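Local coordinates for uncharacterized protein (Bordetella bronchiseptica, PDB 4XG0), which is of uncharacterised function but belongs to the DUF1537 family of kinases, and probably phosphorylates an acid sugar in a catabolic pathway, at residues A90-E95 against I123-L128; A136-A141 against S177-L182; G94-L99 against Q105-K110. One frame throughout, in Å; residues are numbered along the deposited sequence.

How the interactions relate
All three interactions lie in the sugar-binding N-terminal domain and all depend on apolar packing, with polar bonds kept within the segments or made to residues beyond them. Interactions 1 and 3 share helix 85-101, their centres about 8 Å apart: interaction 1 joins it to the next helix, 119-130, in a partly buried contact of two alanines with a valine and the base of an arginine, while interaction 3 lays it on strand 106-110 through fully buried valine and leucine. Interaction 2, also buried, meets the same sheet at strand 135-139, where a short helix, 179-183, packs. Interactions 1 and 2 touch through Ile123 and Arg127 on Ala136, whereas 2 and 3 do not touch but reach the same parallel sheet.

Interaction 1 of 3, residues A90-E95 against I123-L128; sequences AVVRGE and IDAARL
Ala125 and Ala126 of helix 119-130 pack against Val92 and Arg93 of helix 85-101, and their small methyl groups let the two helices run side by side. The local axes approach to 8.2 Å and run in nearly the same direction, 19° apart. Along 123-128, Ile123 points away from the partner helix and rests on Ala136 of the sheet. Asp124 follows on the flank; its OD2 forms a salt bridge with Lys120 one turn earlier, and its OD1 keeps a long, weak ion pair with Arg127 NH2. Ala125 points its CB toward 90-95. This CB lies 4.3 Å from Arg93 CB and more loosely beside Val92 CG1, so this methyl lies against two consecutive side chains. Only the base of Arg93 takes part here: beyond CB the chain bends back over its own helix, chi1 81°, and one guanidinium face lies over Ala90 N, which is 3.6 Å from the group's plane and offset toward its rim. At Ala126 the packing is closest, with CB 3.8 Å from Val92 CG1. That valine branch stands anti to the backbone N, chi1 166°, which directs it across the interface, and it also lies 4.1 Å from Ala126 N. Arg127 leaves the interface and packs on Ala134 and Ala136. The outer part of the seam, at Arg93, is exposed, whereas Val92 and Ala126 are buried above the parallel sheet, where helices 85-101 and 119-130 are neighbours on the face that carries Leu107 and Lys109 of strand 106-110.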
ATOM      1  N   ALA A  90       6.800  24.000 -18.219  1.00 44.72           N
ATOM      2  CA  ALA A  90       5.784  23.982 -19.259  1.00 46.76           C
ATOM      3  C   ALA A  90       5.236  22.573 -19.517  1.00 44.48           C
ATOM      4  O   ALA A  90       4.023  22.354 -19.510  1.00 44.57           O
ATOM      5  CB  ALA A  90       6.341  24.563 -20.548  1.00 55.67           C
ATOM      6  N   VAL A  91       6.129  21.637 -19.793  1.00 45.69           N
ATOM      7  CA  VAL A  91       5.701  20.276 -20.108  1.00 40.88           C
ATOM      8  C   VAL A  91       4.960  19.654 -18.920  1.00 39.77           C
ATOM      9  O   VAL A  91       3.939  18.989 -19.101  1.00 40.11           O
ATOM     10  CB  VAL A  91       6.888  19.400 -20.569  1.00 46.61           C
ATOM     11  CG1 VAL A  91       7.990  19.360 -19.515  1.00 50.92           C
ATOM     12  CG2 VAL A  91       6.408  17.974 -20.889  1.00 47.42           C
ATOM     13  N   VAL A  92       5.458  19.896 -17.711  1.00 36.80           N
ATOM     14  CA  VAL A  92       4.873  19.324 -16.485  1.00 38.24           C
ATOM     15  C   VAL A  92       3.436  19.837 -16.226  1.00 39.05           C
ATOM     16  O   VAL A  92       2.549  19.067 -15.929  1.00 40.27           O
ATOM     17  CB  VAL A  92       5.790  19.588 -15.269  1.00 32.44           C
ATOM     18  CG1 VAL A  92       5.097  19.323 -13.953  1.00 34.03           C
ATOM     19  CG2 VAL A  92       7.092  18.830 -15.389  1.00 37.73           C
ATOM     20  N   ARG A  93       3.184  21.132 -16.388  1.00 37.90           N
ATOM     21  CA  ARG A  93       1.838  21.669 -16.127  1.00 39.52           C
ATOM     22  C   ARG A  93       0.809  21.131 -17.123  1.00 44.69           C
ATOM     23  O   ARG A  93      -0.390  20.954 -16.810  1.00 40.90           O
ATOM     24  CB  ARG A  93       1.852  23.213 -16.213  1.00 46.02           C
ATOM     25  CG  ARG A  93       1.776  23.777 -17.619  1.00 56.85           C
ATOM     26  CD  ARG A  93       1.684  25.307 -17.569  1.00 62.88           C
ATOM     27  NE  ARG A  93       2.744  25.861 -16.728  1.00 75.19           N
ATOM     28  CZ  ARG A  93       3.841  26.473 -17.175  1.00 76.22           C
ATOM     29  NH1 ARG A  93       4.736  26.927 -16.307  1.00 75.71           N
ATOM     30  NH2 ARG A  93       4.053  26.641 -18.475  1.00 77.58           N
ATOM     31  N   GLY A  94       1.283  20.877 -18.336  1.00 41.47           N
ATOM     32  CA  GLY A  94       0.428  20.390 -19.397  1.00 42.81           C
ATOM     33  C   GLY A  94       0.020  18.949 -19.192  1.00 40.06           C
ATOM     34  O   GLY A  94      -1.086  18.578 -19.549  1.00 40.87           O
ATOM     35  N   GLU A  95       0.915  18.157 -18.633  1.00 37.11           N
ATOM     36  CA  GLU A  95       0.595  16.741 -18.410  1.00 34.61           C
ATOM     37  C   GLU A  95      -0.321  16.639 -17.191  1.00 35.02           C
ATOM     38  O   GLU A  95      -1.291  15.861 -17.185  1.00 35.10           O
ATOM     39  CB  GLU A  95       1.871  15.907 -18.220  1.00 37.87           C
ATOM     40  CG  GLU A  95       2.813  15.905 -19.430  1.00 42.31           C
ATOM     41  CD  GLU A  95       2.210  15.228 -20.647  1.00 50.44           C
ATOM     42  OE1 GLU A  95       1.720  14.106 -20.480  1.00 44.49           O
ATOM     43  OE2 GLU A  95       2.213  15.818 -21.754  1.00 55.72           O
ATOM     44  N   ILE A 123       7.943  21.175  -9.473  1.00 28.58           N
ATOM     45  CA  ILE A 123       7.059  20.962  -8.322  1.00 30.22           C
ATOM     46  C   ILE A 123       5.983  22.028  -8.195  1.00 34.44           C
ATOM     47  O   ILE A 123       4.813  21.710  -8.052  1.00 29.87           O
ATOM     48  CB  ILE A 123       7.854  20.823  -7.010  1.00 26.42           C
ATOM     49  CG1 ILE A 123       8.536  19.450  -6.988  1.00 27.50           C
ATOM     50  CG2 ILE A 123       6.934  21.007  -5.807  1.00 27.90           C
ATOM     51  CD1 ILE A 123       9.655  19.354  -5.960  1.00 23.34           C
ATOM     52  N   ASP A 124       6.357  23.304  -8.249  1.00 33.91           N
ATOM     53  CA  ASP A 124       5.353  24.351  -8.241  1.00 35.64           C
ATOM     54  C   ASP A 124       4.344  24.245  -9.381  1.00 37.39           C
ATOM     55  O   ASP A 124       3.155  24.422  -9.173  1.00 36.99           O
ATOM     56  CB  ASP A 124       6.034  25.721  -8.280  1.00 37.03           C
ATOM     57  CG  ASP A 124       6.694  26.066  -6.966  1.00 46.54           C
ATOM     58  OD1 ASP A 124       6.286  25.487  -5.931  1.00 41.22           O
ATOM     59  OD2 ASP A 124       7.612  26.918  -6.976  1.00 43.95           O
ATOM     60  N   ALA A 125       4.815  23.951 -10.585  1.00 35.97           N
ATOM     61  CA  ALA A 125       3.931  23.865 -11.735  1.00 37.43           C
ATOM     62  C   ALA A 125       2.952  22.706 -11.560  1.00 35.73           C
ATOM     63  O   ALA A 125       1.779  22.818 -11.879  1.00 37.11           O
ATOM     64  CB  ALA A 125       4.736  23.689 -13.013  1.00 37.89           C
ATOM     65  N   ALA A 126       3.438  21.605 -11.009  1.00 32.71           N
ATOM     66  CA  ALA A 126       2.586  20.426 -10.857  1.00 31.84           C
ATOM     67  C   ALA A 126       1.525  20.684  -9.791  1.00 31.57           C
ATOM     68  O   ALA A 126       0.359  20.382  -9.978  1.00 34.13           O
ATOM     69  CB  ALA A 126       3.421  19.212 -10.492  1.00 29.77           C
ATOM     70  N   ARG A 127       1.928  21.255  -8.672  1.00 33.71           N
ATOM     71  CA  ARG A 127       1.016  21.419  -7.550  1.00 32.06           C
ATOM     72  C   ARG A 127      -0.088  22.416  -7.863  1.00 39.34           C
ATOM     73  O   ARG A 127      -1.247  22.246  -7.469  1.00 36.07           O
ATOM     74  CB  ARG A 127       1.791  21.907  -6.335  1.00 37.14           C
ATOM     75  CG  ARG A 127       0.926  21.991  -5.121  1.00 49.10           C
ATOM     76  CD  ARG A 127       1.675  22.602  -3.975  1.00 56.01           C
ATOM     77  NE  ARG A 127       2.436  23.762  -4.405  1.00 55.30           N
ATOM     78  CZ  ARG A 127       1.884  24.910  -4.772  1.00 65.39           C
ATOM     79  NH1 ARG A 127       0.559  25.028  -4.783  1.00 64.87           N
ATOM     80  NH2 ARG A 127       2.653  25.928  -5.141  1.00 62.72           N
ATOM     81  N   LEU A 128       0.285  23.477  -8.554  1.00 38.38           N
ATOM     82  CA  LEU A 128      -0.685  24.502  -8.923  1.00 42.99           C
ATOM     83  C   LEU A 128      -1.694  23.936  -9.924  1.00 44.45           C
ATOM     84  O   LEU A 128      -2.886  24.240  -9.867  1.00 45.27           O
ATOM     85  CB  LEU A 128       0.029  25.699  -9.530  1.00 48.73           C
ATOM     86  CG  LEU A 128       0.826  26.547  -8.542  1.00 53.01           C
ATOM     87  CD1 LEU A 128       1.555  27.652  -9.292  1.00 61.68           C
ATOM     88  CD2 LEU A 128      -0.099  27.132  -7.486  1.00 54.99           C
TER

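Interaction 2 of 3, residues A136-A141 against S177-L182; sequences AVVCPA and SHIPTL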
ATOM      1  N   ALA A 136       2.268  19.761  -1.862  1.00 31.61           N
ATOM      2  CA  ALA A 136       3.339  18.941  -2.431  1.00 31.14           C
ATOM      3  C   ALA A 136       4.081  18.401  -1.239  1.00 30.75           C
ATOM      4  O   ALA A 136       4.626  19.181  -0.452  1.00 29.03           O
ATOM      5  CB  ALA A 136       4.277  19.778  -3.320  1.00 30.25           C
ATOM      6  N   VAL A 137       4.098  17.078  -1.112  1.00 23.27           N
ATOM      7  CA  VAL A 137       4.715  16.396   0.012  1.00 22.36           C
ATOM      8  C   VAL A 137       5.973  15.745  -0.515  1.00 20.11           C
ATOM      9  O   VAL A 137       5.933  14.708  -1.184  1.00 22.15           O
ATOM     10  CB  VAL A 137       3.764  15.369   0.619  1.00 24.88           C
ATOM     11  CG1 VAL A 137       4.402  14.755   1.884  1.00 22.55           C
ATOM     12  CG2 VAL A 137       2.398  16.029   0.908  1.00 30.50           C
ATOM     13  N   VAL A 138       7.096  16.364  -0.207  1.00 22.77           N
ATOM     14  CA  VAL A 138       8.328  16.084  -0.919  1.00 23.11           C
ATOM     15  C   VAL A 138       9.250  15.218  -0.082  1.00 19.10           C
ATOM     16  O   VAL A 138       9.686  15.602   1.027  1.00 22.27           O
ATOM     17  CB  VAL A 138       9.051  17.388  -1.264  1.00 22.89           C
ATOM     18  CG1 VAL A 138      10.287  17.095  -2.042  1.00 19.71           C
ATOM     19  CG2 VAL A 138       8.144  18.294  -2.079  1.00 25.57           C
ATOM     20  N   CYS A 139       9.563  14.045  -0.609  1.00 19.39           N
ATOM     21  CA  CYS A 139      10.500  13.151   0.061  1.00 21.15           C
ATOM     22  C   CYS A 139      11.152  12.189  -0.954  1.00 21.40           C
ATOM     23  O   CYS A 139      10.637  11.101  -1.237  1.00 19.54           O
ATOM     24  CB  CYS A 139       9.780  12.346   1.127  1.00 17.46           C
ATOM     25  SG  CYS A 139      10.856  11.110   1.921  1.00 20.98           S
ATOM     26  N   PRO A 140      12.322  12.563  -1.464  1.00 20.51           N
ATOM     27  CA  PRO A 140      12.892  11.745  -2.542  1.00 20.90           C
ATOM     28  C   PRO A 140      13.723  10.550  -2.036  1.00 17.30           C
ATOM     29  O   PRO A 140      14.490   9.933  -2.793  1.00 18.58           O
ATOM     30  CB  PRO A 140      13.764  12.747  -3.314  1.00 19.77           C
ATOM     31  CG  PRO A 140      13.252  14.088  -2.921  1.00 18.86           C
ATOM     32  CD  PRO A 140      12.894  13.912  -1.479  1.00 17.81           C
ATOM     33  N   ALA A 141      13.623  10.253  -0.762  1.00 19.87           N
ATOM     34  CA  ALA A 141      14.380   9.117  -0.195  1.00 19.56           C
ATOM     35  C   ALA A 141      14.170   7.823  -0.944  1.00 19.21           C
ATOM     36  O   ALA A 141      13.059   7.523  -1.414  1.00 17.66           O
ATOM     37  CB  ALA A 141      14.006   8.896   1.250  1.00 19.38           C
ATOM     38  N   SER A 177      21.630  20.767  -1.321  1.00 28.77           N
ATOM     39  CA  SER A 177      21.247  19.457  -0.772  1.00 26.89           C
ATOM     40  C   SER A 177      20.080  19.604   0.198  1.00 25.92           C
ATOM     41  O   SER A 177      19.391  18.655   0.488  1.00 26.26           O
ATOM     42  CB  SER A 177      22.420  18.885   0.043  1.00 35.97           C
ATOM     43  OG  SER A 177      23.616  18.762  -0.713  1.00 44.35           O
ATOM     44  N   HIS A 178      19.904  20.817   0.737  1.00 27.11           N
ATOM     45  CA  HIS A 178      18.901  21.042   1.766  1.00 26.72           C
ATOM     46  C   HIS A 178      17.604  21.377   1.070  1.00 26.32           C
ATOM     47  O   HIS A 178      17.437  22.494   0.539  1.00 27.68           O
ATOM     48  CB  HIS A 178      19.350  22.191   2.706  1.00 28.52           C
ATOM     49  CG  HIS A 178      18.478  22.333   3.915  1.00 29.45           C
ATOM     50  ND1 HIS A 178      17.736  23.459   4.167  1.00 31.13           N
ATOM     51  CD2 HIS A 178      18.175  21.448   4.894  1.00 36.58           C
ATOM     52  CE1 HIS A 178      17.047  23.288   5.288  1.00 35.31           C
ATOM     53  NE2 HIS A 178      17.293  22.070   5.742  1.00 35.36           N
ATOM     54  N   ILE A 179      16.693  20.395   1.002  1.00 24.68           N
ATOM     55  CA  ILE A 179      15.577  20.518   0.077  1.00 26.14           C
ATOM     56  C   ILE A 179      14.690  21.709   0.455  1.00 25.65           C
ATOM     57  O   ILE A 179      14.220  22.428  -0.422  1.00 26.57           O
ATOM     58  CB  ILE A 179      14.779  19.197  -0.055  1.00 22.49           C
ATOM     59  CG1 ILE A 179      15.746  18.059  -0.393  1.00 21.60           C
ATOM     60  CG2 ILE A 179      13.717  19.370  -1.118  1.00 22.42           C
ATOM     61  CD1 ILE A 179      15.151  16.658  -0.284  1.00 27.76           C
ATOM     62  N   PRO A 180      14.510  21.971   1.763  1.00 26.10           N
ATOM     63  CA  PRO A 180      13.693  23.128   2.171  1.00 27.72           C
ATOM     64  C   PRO A 180      14.254  24.468   1.670  1.00 29.75           C
ATOM     65  O   PRO A 180      13.500  25.379   1.345  1.00 31.17           O
ATOM     66  CB  PRO A 180      13.687  23.032   3.697  1.00 29.62           C
ATOM     67  CG  PRO A 180      13.957  21.577   3.990  1.00 31.93           C
ATOM     68  CD  PRO A 180      14.876  21.118   2.908  1.00 25.94           C
ATOM     69  N   THR A 181      15.574  24.584   1.604  1.00 30.13           N
ATOM     70  CA  THR A 181      16.207  25.758   1.028  1.00 32.15           C
ATOM     71  C   THR A 181      15.994  25.779  -0.495  1.00 32.24           C
ATOM     72  O   THR A 181      15.603  26.796  -1.066  1.00 34.03           O
ATOM     73  CB  THR A 181      17.687  25.759   1.371  1.00 32.65           C
ATOM     74  OG1 THR A 181      17.832  25.872   2.782  1.00 32.98           O
ATOM     75  CG2 THR A 181      18.405  26.933   0.713  1.00 34.93           C
ATOM     76  N   LEU A 182      16.205  24.632  -1.141  1.00 30.60           N
ATOM     77  CA  LEU A 182      16.011  24.492  -2.593  1.00 31.47           C
ATOM     78  C   LEU A 182      14.610  24.932  -2.988  1.00 34.64           C
ATOM     79  O   LEU A 182      14.435  25.663  -3.977  1.00 33.78           O
ATOM     80  CB  LEU A 182      16.272  23.042  -3.031  1.00 31.81           C
ATOM     81  CG  LEU A 182      16.198  22.658  -4.515  1.00 29.26           C
ATOM     82  CD1 LEU A 182      17.177  23.461  -5.346  1.00 35.08           C
ATOM     83  CD2 LEU A 182      16.462  21.159  -4.647  1.00 28.38           C
TER
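His178 O is gripped by two backbone amides of the helix it starts, Leu182 N at 3.0 Å and, weakly, Thr181 N, and this first turn holds Ile179 against Val138 and Pro140. The contact belongs to the alpha/beta N-terminal domain, built on a parallel sheet with helices on both faces: strand 135-139 lies inside this sheet, hydrogen-bonded to strands 209-212 and 234-238, and the short helix 179-183 packs beside the strand's C-terminal end. His178 occupies the N-cap position. Its ND1 is bonded to Thr181 OG1 at 2.8 Å in an almost straight line (171°), the hydroxyl oxygen lying at the ring edge and in its plane. Pro180 CD sits over the centre of one ring face, 3.7 Å above it, and the other ring nitrogen, NE2, is bonded to Gln187 OE1. The imidazole is thus held at an edge, over a face and at its other nitrogen, which should fix its rotation. Across the interface the chemistry is purely apolar. Val138 and Pro140 both direct their side chains toward the helix, while Cys139 between them points the other way, onto Leu223 of helix 217-230. Ile179 serves the two with different branches. CG2, anti to the backbone N, approaches Val138 CG1 at 4.2 Å. The longer arm, extended with chi2 169°, reaches the CD-CG side of the proline ring, its CD1 lying 3.8 Å from Pro140 CD and 4.1 Å from Pro140 CG.

Interaction 3 of 3, residues G94-L99 against Q105-K110; sequences GEVERL and QRLYKK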
ATOM      1  N   GLY A  94       1.283  20.877 -18.336  1.00 41.47           N
ATOM      2  CA  GLY A  94       0.428  20.390 -19.397  1.00 42.81           C
ATOM      3  C   GLY A  94       0.020  18.949 -19.192  1.00 40.06           C
ATOM      4  O   GLY A  94      -1.086  18.578 -19.549  1.00 40.87           O
ATOM      5  N   GLU A  95       0.915  18.157 -18.633  1.00 37.11           N
ATOM      6  CA  GLU A  95       0.595  16.741 -18.410  1.00 34.61           C
ATOM      7  C   GLU A  95      -0.321  16.639 -17.191  1.00 35.02           C
ATOM      8  O   GLU A  95      -1.291  15.861 -17.185  1.00 35.10           O
ATOM      9  CB  GLU A  95       1.871  15.907 -18.220  1.00 37.87           C
ATOM     10  CG  GLU A  95       2.813  15.905 -19.430  1.00 42.31           C
ATOM     11  CD  GLU A  95       2.210  15.228 -20.647  1.00 50.44           C
ATOM     12  OE1 GLU A  95       1.720  14.106 -20.480  1.00 44.49           O
ATOM     13  OE2 GLU A  95       2.213  15.818 -21.754  1.00 55.72           O
ATOM     14  N   VAL A  96      -0.025  17.420 -16.154  1.00 34.53           N
ATOM     15  CA  VAL A  96      -0.865  17.396 -14.957  1.00 32.58           C
ATOM     16  C   VAL A  96      -2.301  17.828 -15.297  1.00 43.62           C
ATOM     17  O   VAL A  96      -3.274  17.213 -14.840  1.00 34.67           O
ATOM     18  CB  VAL A  96      -0.211  18.194 -13.803  1.00 32.13           C
ATOM     19  CG1 VAL A  96      -1.150  18.329 -12.624  1.00 32.17           C
ATOM     20  CG2 VAL A  96       1.069  17.507 -13.387  1.00 30.67           C
ATOM     21  N   GLU A  97      -2.451  18.852 -16.134  1.00 44.13           N
ATOM     22  CA  GLU A  97      -3.783  19.234 -16.597  1.00 44.71           C
ATOM     23  C   GLU A  97      -4.504  18.095 -17.333  1.00 42.24           C
ATOM     24  O   GLU A  97      -5.676  17.798 -17.066  1.00 41.26           O
ATOM     25  CB  GLU A  97      -3.711  20.462 -17.514  1.00 54.54           C
ATOM     26  CG  GLU A  97      -4.871  20.562 -18.512  1.00 69.91           C
ATOM     27  CD  GLU A  97      -6.240  20.408 -17.857  1.00 66.43           C
ATOM     28  OE1 GLU A  97      -7.225  20.155 -18.596  1.00 62.87           O
ATOM     29  OE2 GLU A  97      -6.320  20.539 -16.609  1.00 54.94           O
ATOM     30  N   ARG A  98      -3.812  17.458 -18.268  1.00 45.12           N
ATOM     31  CA  ARG A  98      -4.419  16.352 -19.011  1.00 39.74           C
ATOM     32  C   ARG A  98      -4.906  15.227 -18.081  1.00 40.93           C
ATOM     33  O   ARG A  98      -5.999  14.686 -18.276  1.00 41.56           O
ATOM     34  CB  ARG A  98      -3.443  15.774 -20.034  1.00 44.35           C
ATOM     35  CG  ARG A  98      -2.991  16.715 -21.137  1.00 52.80           C
ATOM     36  CD  ARG A  98      -2.453  15.916 -22.316  1.00 64.83           C
ATOM     37  NE  ARG A  98      -1.382  16.604 -23.038  1.00 74.25           N
ATOM     38  CZ  ARG A  98      -1.530  17.285 -24.175  1.00 81.55           C
ATOM     39  NH1 ARG A  98      -0.472  17.856 -24.732  1.00 85.86           N
ATOM     40  NH2 ARG A  98      -2.719  17.400 -24.764  1.00 87.11           N
ATOM     41  N   LEU A  99      -4.091  14.873 -17.089  1.00 35.94           N
ATOM     42  CA  LEU A  99      -4.432  13.783 -16.164  1.00 33.96           C
ATOM     43  C   LEU A  99      -5.655  14.160 -15.322  1.00 35.94           C
ATOM     44  O   LEU A  99      -6.552  13.360 -15.125  1.00 35.77           O
ATOM     45  CB  LEU A  99      -3.242  13.449 -15.261  1.00 32.06           C
ATOM     46  CG  LEU A  99      -2.052  12.858 -16.007  1.00 31.94           C
ATOM     47  CD1 LEU A  99      -0.831  12.854 -15.149  1.00 36.86           C
ATOM     48  CD2 LEU A  99      -2.370  11.384 -16.447  1.00 33.72           C
ATOM     49  N   GLN A 105      -7.569  11.005  -9.770  1.00 28.10           N
ATOM     50  CA  GLN A 105      -7.853  11.524  -8.429  1.00 33.19           C
ATOM     51  C   GLN A 105      -6.682  11.431  -7.451  1.00 29.97           C
ATOM     52  O   GLN A 105      -6.762  11.967  -6.340  1.00 27.20           O
ATOM     53  CB  GLN A 105      -9.021  10.777  -7.813  1.00 38.56           C
ATOM     54  CG  GLN A 105     -10.295  10.866  -8.600  1.00 48.53           C
ATOM     55  CD  GLN A 105     -11.356   9.984  -8.005  1.00 52.28           C
ATOM     56  OE1 GLN A 105     -11.760  10.172  -6.854  1.00 59.43           O
ATOM     57  NE2 GLN A 105     -11.788   8.988  -8.764  1.00 48.48           N
ATOM     58  N   ARG A 106      -5.630  10.722  -7.840  1.00 29.08           N
ATOM     59  CA  ARG A 106      -4.380  10.761  -7.083  1.00 29.17           C
ATOM     60  C   ARG A 106      -3.230  11.048  -8.041  1.00 30.79           C
ATOM     61  O   ARG A 106      -3.168  10.482  -9.127  1.00 27.26           O
ATOM     62  CB  ARG A 106      -4.160   9.420  -6.343  1.00 22.13           C
ATOM     63  CG  ARG A 106      -5.248   9.153  -5.294  1.00 25.56           C
ATOM     64  CD  ARG A 106      -5.172  10.112  -4.109  1.00 33.57           C
ATOM     65  NE  ARG A 106      -6.057   9.730  -3.009  1.00 27.18           N
ATOM     66  CZ  ARG A 106      -7.369   9.962  -2.959  1.00 30.89           C
ATOM     67  NH1 ARG A 106      -7.997  10.602  -3.945  1.00 32.38           N
ATOM     68  NH2 ARG A 106      -8.063   9.572  -1.896  1.00 34.80           N
ATOM     69  N   LEU A 107      -2.322  11.919  -7.628  1.00 24.14           N
ATOM     70  CA  LEU A 107      -1.153  12.271  -8.427  1.00 22.50           C
ATOM     71  C   LEU A 107       0.160  11.966  -7.701  1.00 22.31           C
ATOM     72  O   LEU A 107       0.333  12.391  -6.553  1.00 26.10           O
ATOM     73  CB  LEU A 107      -1.146  13.766  -8.714  1.00 22.82           C
ATOM     74  CG  LEU A 107      -0.070  14.257  -9.664  1.00 23.63           C
ATOM     75  CD1 LEU A 107      -0.367  13.734 -11.032  1.00 28.00           C
ATOM     76  CD2 LEU A 107       0.018  15.801  -9.695  1.00 32.49           C
ATOM     77  N   TYR A 108       1.086  11.273  -8.375  1.00 23.33           N
ATOM     78  CA  TYR A 108       2.422  11.018  -7.834  1.00 18.95           C
ATOM     79  C   TYR A 108       3.428  11.615  -8.808  1.00 22.18           C
ATOM     80  O   TYR A 108       3.426  11.296 -10.001  1.00 23.48           O
ATOM     81  CB  TYR A 108       2.626   9.513  -7.671  1.00 19.59           C
ATOM     82  CG  TYR A 108       4.017   8.928  -7.439  1.00 21.74           C
ATOM     83  CD1 TYR A 108       5.057   9.625  -6.851  1.00 31.63           C
ATOM     84  CD2 TYR A 108       4.251   7.604  -7.812  1.00 28.78           C
ATOM     85  CE1 TYR A 108       6.321   8.998  -6.643  1.00 24.47           C
ATOM     86  CE2 TYR A 108       5.464   7.009  -7.621  1.00 36.31           C
ATOM     87  CZ  TYR A 108       6.494   7.709  -7.035  1.00 23.59           C
ATOM     88  OH  TYR A 108       7.692   7.040  -6.861  1.00 39.35           O
ATOM     89  N   LYS A 109       4.269  12.520  -8.316  1.00 20.70           N
ATOM     90  CA  LYS A 109       5.330  13.058  -9.142  1.00 18.68           C
ATOM     91  C   LYS A 109       6.652  12.360  -8.824  1.00 21.70           C
ATOM     92  O   LYS A 109       7.136  12.401  -7.690  1.00 20.62           O
ATOM     93  CB  LYS A 109       5.516  14.574  -8.929  1.00 20.76           C
ATOM     94  CG  LYS A 109       6.460  15.167  -9.912  1.00 20.97           C
ATOM     95  CD  LYS A 109       6.629  16.686  -9.740  1.00 30.00           C
ATOM     96  CE  LYS A 109       7.337  17.347 -10.952  1.00 24.39           C
ATOM     97  NZ  LYS A 109       8.788  17.018 -11.060  1.00 27.69           N
ATOM     98  N   LYS A 110       7.205  11.682  -9.826  1.00 20.35           N
ATOM     99  CA  LYS A 110       8.399  10.860  -9.691  1.00 19.23           C
ATOM    100  C   LYS A 110       9.621  11.633 -10.167  1.00 21.07           C
ATOM    101  O   LYS A 110       9.703  12.058 -11.333  1.00 23.52           O
ATOM    102  CB  LYS A 110       8.259   9.532 -10.472  1.00 22.93           C
ATOM    103  CG  LYS A 110       9.582   8.833 -10.850  1.00 22.78           C
ATOM    104  CD  LYS A 110      10.327   8.294  -9.602  1.00 22.49           C
ATOM    105  CE  LYS A 110      11.571   7.507  -9.993  1.00 20.44           C
ATOM    106  NZ  LYS A 110      12.617   8.359 -10.564  1.00 22.37           N
TER
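Val96 and Leu107 cross at about a right angle, the valine descending from helix 85-101 and the leucine rising from strand 106-110. Leu107 has its CG anti to the backbone N, chi1 -174°, and its two methyls are divided between partners one turn apart on the helix. CD2 meets Val96 CG1 at 4.0 Å, and CD1 meets Leu99 CD1 at 4.2 Å. The leucine fork therefore spans the pair of helical side chains that face the strand, and all three residues are buried. Each helical partner reaches further: Val96 CG1 also packs against Ala126 of helix 119-130, and Leu99 on Val31 of strand 28-32. On the other face of the sheet, Tyr108 packs on helices 35-47 and 240-252, its hydroxyl bonded to Ser239 O, and Lys110 NZ is hydrogen-bonded to the bound citrate, probably acquired during crystallisation. At the start of the strand, Arg106 NH1 donates to Gln105 O at 3.0 Å, from above the carbonyl plane. Packing of a helix onto the strand that follows it forms the returning half of a beta-alpha-beta crossover, here from strand 73-77 past strand 28-32 to 106-110, as in parallel alpha/beta folds.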